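Local coordinates for protein cytochrome P450 (CYP102L1) (Mycobacterium phage Adler, PDB 6N6Q) that probably acts as a haem-dependent monooxygenase of the cytochrome P450 superfamily, encoded by a mycobacteriophage, at residues D63-I68 with H381-P386; F289-L294 with F440-R445; A338-P343 with E394-E399. One frame throughout, in Å; residues are numbered along the deposited sequence.

Contact 1: D63-I68 with H381-P386; sequences DGPELI and HRSWGP
His381 ND1 and Ser383 OG lie 2.9 Å apart in a hydrogen bond whose angle is 157°, and the geometry allows either residue to be the donor. The bond ties a ring to a hydroxyl two residues further along, and both members then press on the same proline. The serine hydroxyl is brought back to the imidazole by its first torsion, chi1 53°, which sets OG between the backbone N and the carbonyl carbon. Pro65 meets this pair with the CG-CD side of its pyrrolidine. Its CG rests 3.5 Å from Ser383 OG and 3.6 Å from His381 ND1, spanning the two polar atoms, while CD sits over one face of the imidazole. CD is 3.9 Å from the centroid of the His381 ring and 20° off the ring normal, a CH-pi contact displaced toward the rim, with the two side chains crossing at about a right angle. The backbone O of Asp63 approaches the same ring obliquely, 4.0 Å from His381 CD2. The hydrogen bond should limit the rotation of the ring whose face meets the proline. Proline suits the place it holds, the first residue of helix 65-71, where a missing N-H costs little. Gly64 is the N-cap, and its O accepts the first helical bond, from Ile68 N at 2.8 Å. Further along the helix, Ile68 packs on Ala378 and Ile408. The two segments follow strands 58-62 and 370-374, and each of these strands runs on into a short helix. The contact thus joins the helix after one strand to the loop beyond the other, just past the ends of two inner, parallel strands of the mixed sheet in the beta-rich part of the cytochrome P450 fold.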
loop_
_atom_site.group_PDB
_atom_site.type_symbol
_atom_site.label_atom_id
_atom_site.label_comp_id
_atom_site.label_asym_id
_atom_site.label_seq_id
_atom_site.Cartn_x
_atom_site.Cartn_y
_atom_site.Cartn_z
ATOM N N ASP A 63 -0.566 5.973 -20.066
ATOM C CA ASP A 63 0.479 6.619 -19.279
ATOM C C ASP A 63 0.676 8.085 -19.651
ATOM O O ASP A 63 1.689 8.677 -19.262
ATOM C CB ASP A 63 1.809 5.864 -19.416
ATOM C CG ASP A 63 2.300 5.791 -20.851
ATOM O OD1 ASP A 63 1.522 6.123 -21.767
ATOM O OD2 ASP A 63 3.469 5.403 -21.065
ATOM N N GLY A 64 -0.258 8.684 -20.386
ATOM C CA GLY A 64 -0.162 10.073 -20.765
ATOM C C GLY A 64 -0.978 10.974 -19.861
ATOM O O GLY A 64 -2.078 10.619 -19.426
ATOM N N PRO A 65 -0.453 12.167 -19.569
ATOM C CA PRO A 65 -1.129 13.042 -18.589
ATOM C C PRO A 65 -2.545 13.435 -18.983
ATOM O O PRO A 65 -3.465 13.306 -18.166
ATOM C CB PRO A 65 -0.193 14.256 -18.513
ATOM C CG PRO A 65 1.141 13.735 -18.941
ATOM C CD PRO A 65 0.845 12.716 -19.998
ATOM N N GLU A 66 -2.750 13.919 -20.213
ATOM C CA GLU A 66 -4.092 14.328 -20.620
ATOM C C GLU A 66 -5.025 13.131 -20.748
ATOM O O GLU A 66 -6.217 13.229 -20.431
ATOM C CB GLU A 66 -4.038 15.103 -21.937
ATOM C CG GLU A 66 -3.485 16.514 -21.823
ATOM C CD GLU A 66 -1.975 16.561 -21.927
ATOM O OE1 GLU A 66 -1.352 15.483 -22.054
ATOM O OE2 GLU A 66 -1.412 17.676 -21.888
ATOM N N LEU A 67 -4.507 11.995 -21.217
ATOM C CA LEU A 67 -5.350 10.814 -21.372
ATOM C C LEU A 67 -5.762 10.242 -20.021
ATOM O O LEU A 67 -6.918 9.842 -19.840
ATOM C CB LEU A 67 -4.622 9.756 -22.203
ATOM C CG LEU A 67 -4.482 10.036 -23.699
ATOM C CD1 LEU A 67 -3.578 9.007 -24.352
ATOM C CD2 LEU A 67 -5.847 10.045 -24.362
ATOM N N ILE A 68 -4.836 10.203 -19.059
ATOM C CA ILE A 68 -5.131 9.591 -17.766
ATOM C C ILE A 68 -6.209 10.374 -17.028
ATOM O O ILE A 68 -7.133 9.787 -16.451
ATOM C CB ILE A 68 -3.846 9.463 -16.927
ATOM C CG1 ILE A 68 -2.988 8.306 -17.438
ATOM C CG2 ILE A 68 -4.178 9.268 -15.456
ATOM C CD1 ILE A 68 -1.690 8.138 -16.688
ATOM N N HIS A 381 6.885 10.642 -15.782
ATOM C CA HIS A 381 6.709 11.138 -17.136
ATOM C C HIS A 381 7.482 12.441 -17.340
ATOM O O HIS A 381 7.836 13.145 -16.390
ATOM C CB HIS A 381 5.221 11.346 -17.432
ATOM C CG HIS A 381 4.930 11.735 -18.849
ATOM N ND1 HIS A 381 4.669 13.035 -19.225
ATOM C CD2 HIS A 381 4.861 10.994 -19.980
ATOM C CE1 HIS A 381 4.450 13.078 -20.527
ATOM N NE2 HIS A 381 4.561 11.854 -21.009
ATOM N N ARG A 382 7.741 12.755 -18.613
ATOM C CA ARG A 382 8.514 13.941 -18.967
ATOM C C ARG A 382 7.844 15.231 -18.508
ATOM O O ARG A 382 8.529 16.247 -18.352
ATOM C CB ARG A 382 8.743 13.969 -20.481
ATOM C CG ARG A 382 9.793 14.964 -20.951
ATOM C CD ARG A 382 10.172 14.718 -22.406
ATOM N NE ARG A 382 9.031 14.854 -23.309
ATOM C CZ ARG A 382 8.741 15.960 -23.986
ATOM N NH1 ARG A 382 9.511 17.034 -23.867
ATOM N NH2 ARG A 382 7.683 15.994 -24.785
ATOM N N SER A 383 6.530 15.213 -18.276
ATOM C CA SER A 383 5.823 16.403 -17.815
ATOM C C SER A 383 6.226 16.825 -16.407
ATOM O O SER A 383 5.897 17.944 -16.000
ATOM C CB SER A 383 4.312 16.168 -17.875
ATOM O OG SER A 383 3.949 14.982 -17.189
ATOM N N TRP A 384 6.917 15.969 -15.658
ATOM C CA TRP A 384 7.451 16.341 -14.352
ATOM C C TRP A 384 8.768 17.101 -14.450
ATOM O O TRP A 384 9.434 17.298 -13.426
ATOM C CB TRP A 384 7.635 15.095 -13.480
ATOM C CG TRP A 384 6.360 14.582 -12.888
ATOM C CD1 TRP A 384 5.496 13.684 -13.449
ATOM C CD2 TRP A 384 5.801 14.937 -11.619
ATOM N NE1 TRP A 384 4.435 13.460 -12.607
ATOM C CE2 TRP A 384 4.598 14.216 -11.476
ATOM C CE3 TRP A 384 6.199 15.794 -10.588
ATOM C CZ2 TRP A 384 3.793 14.326 -10.344
ATOM C CZ3 TRP A 384 5.398 15.904 -9.467
ATOM C CH2 TRP A 384 4.209 15.173 -9.353
ATOM N N GLY A 385 9.156 17.531 -15.648
ATOM C CA GLY A 385 10.393 18.247 -15.838
ATOM C C GLY A 385 11.509 17.339 -16.312
ATOM O O GLY A 385 11.381 16.111 -16.323
ATOM N N PRO A 386 12.636 17.934 -16.715
ATOM C CA PRO A 386 13.759 17.125 -17.211
ATOM C C PRO A 386 14.459 16.312 -16.135
ATOM O O PRO A 386 15.249 15.424 -16.478
ATOM C CB PRO A 386 14.705 18.172 -17.813
ATOM C CG PRO A 386 14.397 19.424 -17.061
ATOM C CD PRO A 386 12.924 19.379 -16.764
#

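Contact 2: F289-L294 with F440-R445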
loop_
_atom_site.group_PDB
_atom_site.type_symbol
_atom_site.label_atom_id
_atom_site.label_comp_id
_atom_site.label_asym_id
_atom_site.label_seq_id
_atom_site.Cartn_x
_atom_site.Cartn_y
_atom_site.Cartn_z
ATOM N N PHE A 289 11.440 2.367 0.669
ATOM C CA PHE A 289 11.956 3.265 -0.359
ATOM C C PHE A 289 12.460 4.567 0.251
ATOM O O PHE A 289 13.537 5.055 -0.113
ATOM C CB PHE A 289 10.879 3.553 -1.407
ATOM C CG PHE A 289 10.804 2.534 -2.507
ATOM C CD1 PHE A 289 11.856 2.378 -3.397
ATOM C CD2 PHE A 289 9.672 1.752 -2.672
ATOM C CE1 PHE A 289 11.787 1.446 -4.418
ATOM C CE2 PHE A 289 9.597 0.819 -3.690
ATOM C CZ PHE A 289 10.656 0.665 -4.564
ATOM N N ALA A 290 11.693 5.145 1.178
ATOM C CA ALA A 290 12.110 6.394 1.806
ATOM C C ALA A 290 13.367 6.210 2.644
ATOM O O ALA A 290 14.196 7.122 2.719
ATOM C CB ALA A 290 10.976 6.961 2.660
ATOM N N LEU A 291 13.530 5.046 3.276
ATOM C CA LEU A 291 14.759 4.779 4.014
ATOM C C LEU A 291 15.955 4.684 3.076
ATOM O O LEU A 291 17.053 5.142 3.413
ATOM C CB LEU A 291 14.615 3.499 4.837
ATOM C CG LEU A 291 13.766 3.628 6.101
ATOM C CD1 LEU A 291 13.669 2.296 6.829
ATOM C CD2 LEU A 291 14.344 4.696 7.009
ATOM N N HIS A 292 15.762 4.096 1.892
ATOM C CA HIS A 292 16.851 4.013 0.925
ATOM C C HIS A 292 17.277 5.400 0.458
ATOM O O HIS A 292 18.470 5.721 0.438
ATOM C CB HIS A 292 16.436 3.159 -0.272
ATOM C CG HIS A 292 17.325 3.332 -1.463
ATOM N ND1 HIS A 292 18.573 2.752 -1.550
ATOM C CD2 HIS A 292 17.158 4.038 -2.606
ATOM C CE1 HIS A 292 19.129 3.084 -2.701
ATOM N NE2 HIS A 292 18.292 3.865 -3.361
ATOM N N PHE A 293 16.310 6.236 0.074
ATOM C CA PHE A 293 16.649 7.557 -0.443
ATOM C C PHE A 293 17.181 8.474 0.652
ATOM O O PHE A 293 17.960 9.390 0.363
ATOM C CB PHE A 293 15.433 8.173 -1.134
ATOM C CG PHE A 293 15.142 7.579 -2.486
ATOM C CD1 PHE A 293 16.151 7.434 -3.424
ATOM C CD2 PHE A 293 13.864 7.151 -2.814
ATOM C CE1 PHE A 293 15.891 6.886 -4.669
ATOM C CE2 PHE A 293 13.596 6.602 -4.057
ATOM C CZ PHE A 293 14.611 6.467 -4.984
ATOM N N LEU A 294 16.786 8.246 1.907
ATOM C CA LEU A 294 17.379 9.000 3.008
ATOM C C LEU A 294 18.793 8.526 3.310
ATOM O O LEU A 294 19.647 9.332 3.697
ATOM C CB LEU A 294 16.507 8.890 4.261
ATOM C CG LEU A 294 15.187 9.663 4.276
ATOM C CD1 LEU A 294 14.353 9.261 5.483
ATOM C CD2 LEU A 294 15.432 11.164 4.270
ATOM N N PHE A 440 18.317 6.812 14.958
ATOM C CA PHE A 440 19.408 6.140 14.271
ATOM C C PHE A 440 19.922 6.997 13.123
ATOM O O PHE A 440 19.252 7.922 12.657
ATOM C CB PHE A 440 18.979 4.774 13.717
ATOM C CG PHE A 440 18.336 3.880 14.734
ATOM C CD1 PHE A 440 19.108 3.153 15.624
ATOM C CD2 PHE A 440 16.958 3.756 14.793
ATOM C CE1 PHE A 440 18.519 2.327 16.557
ATOM C CE2 PHE A 440 16.363 2.930 15.725
ATOM C CZ PHE A 440 17.144 2.215 16.608
ATOM N N GLU A 441 21.131 6.672 12.677
ATOM C CA GLU A 441 21.656 7.142 11.407
ATOM C C GLU A 441 21.793 5.954 10.463
ATOM O O GLU A 441 22.052 4.826 10.893
ATOM C CB GLU A 441 23.001 7.857 11.578
ATOM C CG GLU A 441 24.114 7.004 12.154
ATOM C CD GLU A 441 25.339 7.826 12.500
ATOM O OE1 GLU A 441 25.177 9.019 12.838
ATOM O OE2 GLU A 441 26.464 7.286 12.429
ATOM N N LEU A 442 21.601 6.213 9.175
ATOM C CA LEU A 442 21.435 5.162 8.180
ATOM C C LEU A 442 22.734 4.972 7.406
ATOM O O LEU A 442 23.257 5.925 6.818
ATOM C CB LEU A 442 20.287 5.506 7.230
ATOM C CG LEU A 442 19.004 6.034 7.877
ATOM C CD1 LEU A 442 18.040 6.547 6.819
ATOM C CD2 LEU A 442 18.342 4.961 8.724
ATOM N N GLU A 443 23.245 3.744 7.403
ATOM C CA GLU A 443 24.423 3.397 6.616
ATOM C C GLU A 443 24.013 2.476 5.477
ATOM O O GLU A 443 23.603 1.332 5.732
ATOM C CB GLU A 443 25.485 2.725 7.489
ATOM C CG GLU A 443 26.748 2.331 6.734
ATOM C CD GLU A 443 27.746 1.586 7.603
ATOM O OE1 GLU A 443 27.511 1.475 8.825
ATOM O OE2 GLU A 443 28.766 1.107 7.062
ATOM N N PRO A 444 24.091 2.914 4.225
ATOM C CA PRO A 444 23.757 2.033 3.105
ATOM C C PRO A 444 24.872 1.028 2.846
ATOM O O PRO A 444 25.985 1.139 3.362
ATOM C CB PRO A 444 23.602 3.003 1.930
ATOM C CG PRO A 444 24.534 4.116 2.266
ATOM C CD PRO A 444 24.485 4.259 3.770
ATOM N N ARG A 445 24.546 0.031 2.028
ATOM C CA ARG A 445 25.510 -0.996 1.656
ATOM C C ARG A 445 26.338 -0.516 0.471
ATOM O O ARG A 445 25.764 -0.187 -0.577
ATOM C CB ARG A 445 24.807 -2.295 1.307
ATOM C CG ARG A 445 25.748 -3.403 0.871
ATOM C CD ARG A 445 25.056 -4.750 0.890
ATOM N NE ARG A 445 24.808 -5.216 2.251
ATOM C CZ ARG A 445 25.650 -5.980 2.939
ATOM N NH1 ARG A 445 26.797 -6.363 2.395
ATOM N NH2 ARG A 445 25.346 -6.365 4.172
#
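Leu442 reaches across to Leu291 and Leu294, and in doing so it joins the long helix 265-296 of the cytochrome P450 fold to an antiparallel sheet near the C terminus. The strand it belongs to, 440-444, is weakly bonded and begins directly where helix 422-439 ends. The meeting illustrates how a side chain from a strand can help join a sheet to a helix.

The contact across the segments is apolar. The CD1 methyl of Leu442 makes each of the close contacts, next to residues three apart on the helix, a little under one turn. Leu442 CD1 is 4.1 Å from Leu291 CD2, the side chains crossing at about a right angle; it also meets Leu294 at CB, near the root of that side chain. Leu294 itself also touches Leu437 of helix 422-439. Leu442 (CG anti to the carbonyl carbon, chi1 -45°) touches Leu467 of strand 464-469 and Ile436 of helix 422-439 as well. Leu291 is shared in the same way, touching Leu433 and Leu465.

Polar interactions lie beside this apolar patch. The helix is held by its own ladder, with Leu294 N bonded to Ala290 O at 2.9 Å. On the strand, Glu443 forms salt bridges with Arg468 and Arg466 of strand 464-469, and backbone bonds from Glu441 and Glu443 to the same two arginines pair the strands. The CB of the neighbouring Leu442 points toward the helix.

Main chain takes part as well as side chains: Leu442 CD1 lies 3.8 Å from Leu291 O and equally 3.8 Å from Leu294 CB.

Contact 3: A338-P343 with E394-E399; sequences ALRLWP and ERMSTE
The guanidinium of Arg340 has Arg395 NE over one face, and Arg340 NH2 in turn lies over a face of the Arg395 guanidinium, the two planes 49° apart. Met396 SD approaches the first group obliquely, and Trp384 makes a cation-pi contact with it. This is the Glu-Arg-Arg triad of cytochromes P450: Glu337 and Arg340 form the ExxR motif of helix 329-341, and Arg395 comes from the segment just before helix 398-402. The closest pair of atoms is Arg340 NH2 and Arg395 NE, at 3.5 Å. What gathers the two arginines is Glu337, whose OE2 takes a salt bridge from each of these nitrogens. Asp387 binds Arg395 NH1, and the carbonyls of His379 and Ala388 take hydrogen bonds from Arg340, so the charges, that of Arg340 buried, are probably well compensated.

Both side chains leave the backbone with CG anti to N (chi1 -174° for Arg340, 174° for Arg395) and then bend at chi3; the two cross at about a right angle. The side chain of Arg340 is about 11 Å from the haem; as in other P450s, the triad is thought to stabilise the core fold rather than touch the cofactor. The remaining touch is between thioether and methylene: Met396, folded at chi2 and chi3, sets SD 3.8 Å from Arg340 CD.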
loop_
_atom_site.group_PDB
_atom_site.type_symbol
_atom_site.label_atom_id
_atom_site.label_comp_id
_atom_site.label_asym_id
_atom_site.label_seq_id
_atom_site.Cartn_x
_atom_site.Cartn_y
_atom_site.Cartn_z
ATOM N N ALA A 338 8.966 9.819 -2.677
ATOM C CA ALA A 338 9.142 8.372 -2.755
ATOM C C ALA A 338 7.952 7.713 -3.439
ATOM O O ALA A 338 8.126 6.816 -4.274
ATOM C CB ALA A 338 9.351 7.788 -1.358
ATOM N N LEU A 339 6.734 8.147 -3.104
ATOM C CA LEU A 339 5.543 7.605 -3.743
ATOM C C LEU A 339 5.408 8.057 -5.189
ATOM O O LEU A 339 4.645 7.447 -5.946
ATOM C CB LEU A 339 4.295 7.998 -2.951
ATOM C CG LEU A 339 4.127 7.273 -1.615
ATOM C CD1 LEU A 339 2.883 7.756 -0.887
ATOM C CD2 LEU A 339 4.073 5.768 -1.835
ATOM N N ARG A 340 6.121 9.110 -5.590
ATOM C CA ARG A 340 6.139 9.495 -6.995
ATOM C C ARG A 340 7.141 8.651 -7.774
ATOM O O ARG A 340 6.779 7.966 -8.736
ATOM C CB ARG A 340 6.468 10.983 -7.139
ATOM C CG ARG A 340 6.371 11.488 -8.573
ATOM C CD ARG A 340 7.061 12.828 -8.756
ATOM N NE ARG A 340 8.504 12.730 -8.562
ATOM C CZ ARG A 340 9.359 12.342 -9.502
ATOM N NH1 ARG A 340 8.916 12.012 -10.708
ATOM N NH2 ARG A 340 10.655 12.280 -9.239
ATOM N N LEU A 341 8.409 8.682 -7.358
ATOM C CA LEU A 341 9.447 7.974 -8.098
ATOM C C LEU A 341 9.193 6.472 -8.130
ATOM O O LEU A 341 9.518 5.809 -9.122
ATOM C CB LEU A 341 10.819 8.271 -7.491
ATOM C CG LEU A 341 12.011 8.123 -8.438
ATOM C CD1 LEU A 341 11.827 9.015 -9.655
ATOM C CD2 LEU A 341 13.310 8.453 -7.723
ATOM N N TRP A 342 8.609 5.921 -7.068
ATOM C CA TRP A 342 8.290 4.496 -7.008
ATOM C C TRP A 342 6.970 4.310 -6.280
ATOM O O TRP A 342 6.940 4.059 -5.068
ATOM C CB TRP A 342 9.407 3.702 -6.329
ATOM C CG TRP A 342 10.666 3.671 -7.129
ATOM C CD1 TRP A 342 11.773 4.448 -6.947
ATOM C CD2 TRP A 342 10.948 2.828 -8.253
ATOM N NE1 TRP A 342 12.729 4.135 -7.883
ATOM C CE2 TRP A 342 12.247 3.145 -8.697
ATOM C CE3 TRP A 342 10.228 1.835 -8.924
ATOM C CZ2 TRP A 342 12.841 2.506 -9.784
ATOM C CZ3 TRP A 342 10.820 1.200 -10.003
ATOM C CH2 TRP A 342 12.115 1.538 -10.421
ATOM N N PRO A 343 5.850 4.412 -6.992
ATOM C CA PRO A 343 4.554 4.176 -6.348
ATOM C C PRO A 343 4.358 2.701 -6.055
ATOM O O PRO A 343 4.269 1.890 -6.982
ATOM C CB PRO A 343 3.540 4.698 -7.374
ATOM C CG PRO A 343 4.276 4.749 -8.690
ATOM C CD PRO A 343 5.741 4.488 -8.458
ATOM N N GLU A 394 11.802 18.655 -2.590
ATOM C CA GLU A 394 11.273 20.003 -2.768
ATOM C C GLU A 394 10.390 20.119 -4.004
ATOM O O GLU A 394 9.615 21.076 -4.114
ATOM C CB GLU A 394 12.418 21.017 -2.846
ATOM C CG GLU A 394 13.115 21.292 -1.518
ATOM C CD GLU A 394 14.294 20.368 -1.259
ATOM O OE1 GLU A 394 14.356 19.279 -1.876
ATOM O OE2 GLU A 394 15.165 20.737 -0.439
ATOM N N ARG A 395 10.490 19.163 -4.930
ATOM C CA ARG A 395 9.637 19.165 -6.113
ATOM C C ARG A 395 8.162 19.051 -5.751
ATOM O O ARG A 395 7.312 19.654 -6.418
ATOM C CB ARG A 395 10.041 18.014 -7.035
ATOM C CG ARG A 395 9.139 17.803 -8.234
ATOM C CD ARG A 395 9.162 16.349 -8.677
ATOM N NE ARG A 395 10.497 15.763 -8.583
ATOM C CZ ARG A 395 11.454 15.928 -9.490
ATOM N NH1 ARG A 395 11.232 16.674 -10.566
ATOM N NH2 ARG A 395 12.637 15.352 -9.322
ATOM N N MET A 396 7.839 18.298 -4.701
ATOM C CA MET A 396 6.454 17.982 -4.373
ATOM C C MET A 396 5.752 19.080 -3.584
ATOM O O MET A 396 4.673 18.830 -3.036
ATOM C CB MET A 396 6.389 16.662 -3.601
ATOM C CG MET A 396 6.961 15.479 -4.363
ATOM S SD MET A 396 6.207 15.279 -5.990
ATOM C CE MET A 396 4.512 14.915 -5.538
ATOM N N SER A 397 6.323 20.280 -3.514
ATOM C CA SER A 397 5.639 21.385 -2.862
ATOM C C SER A 397 4.502 21.899 -3.742
ATOM O O SER A 397 4.473 21.688 -4.957
ATOM C CB SER A 397 6.616 22.519 -2.553
ATOM O OG SER A 397 7.041 23.162 -3.741
ATOM N N THR A 398 3.553 22.589 -3.105
ATOM C CA THR A 398 2.395 23.099 -3.833
ATOM C C THR A 398 2.798 24.137 -4.874
ATOM O O THR A 398 2.196 24.201 -5.953
ATOM C CB THR A 398 1.376 23.687 -2.854
ATOM O OG1 THR A 398 1.008 22.693 -1.889
ATOM C CG2 THR A 398 0.126 24.149 -3.589
ATOM N N GLU A 399 3.819 24.945 -4.582
ATOM C CA GLU A 399 4.250 25.956 -5.543
ATOM C C GLU A 399 5.029 25.333 -6.695
ATOM O O GLU A 399 4.832 25.711 -7.856
ATOM C CB GLU A 399 5.090 27.026 -4.847
ATOM C CG GLU A 399 4.309 27.913 -3.892
ATOM C CD GLU A 399 3.113 28.571 -4.555
ATOM O OE1 GLU A 399 1.980 28.382 -4.063
ATOM O OE2 GLU A 399 3.305 29.268 -5.574
#

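From the N terminus, 63-68 opens first, and contact 1 closes its loop at 381-386, tying the start of helix 65-71 to the loop after helix 375-379. Within that span 289-294 and then 338-343 begin; their partners come only afterwards, so contacts 2 and 3 both cross contact 1. Contact 3, closed at 394-399, is nested inside the loop that contact 2 shuts at 440-445. Trp384 links contact 1 to contact 3 by packing on Met396, while Phe289 and Phe293 of contact 2 meet Trp342 and Leu341. Contacts 1 and 2 do not touch, their nearest atoms being about 13 Å apart; contact 3 bridges them.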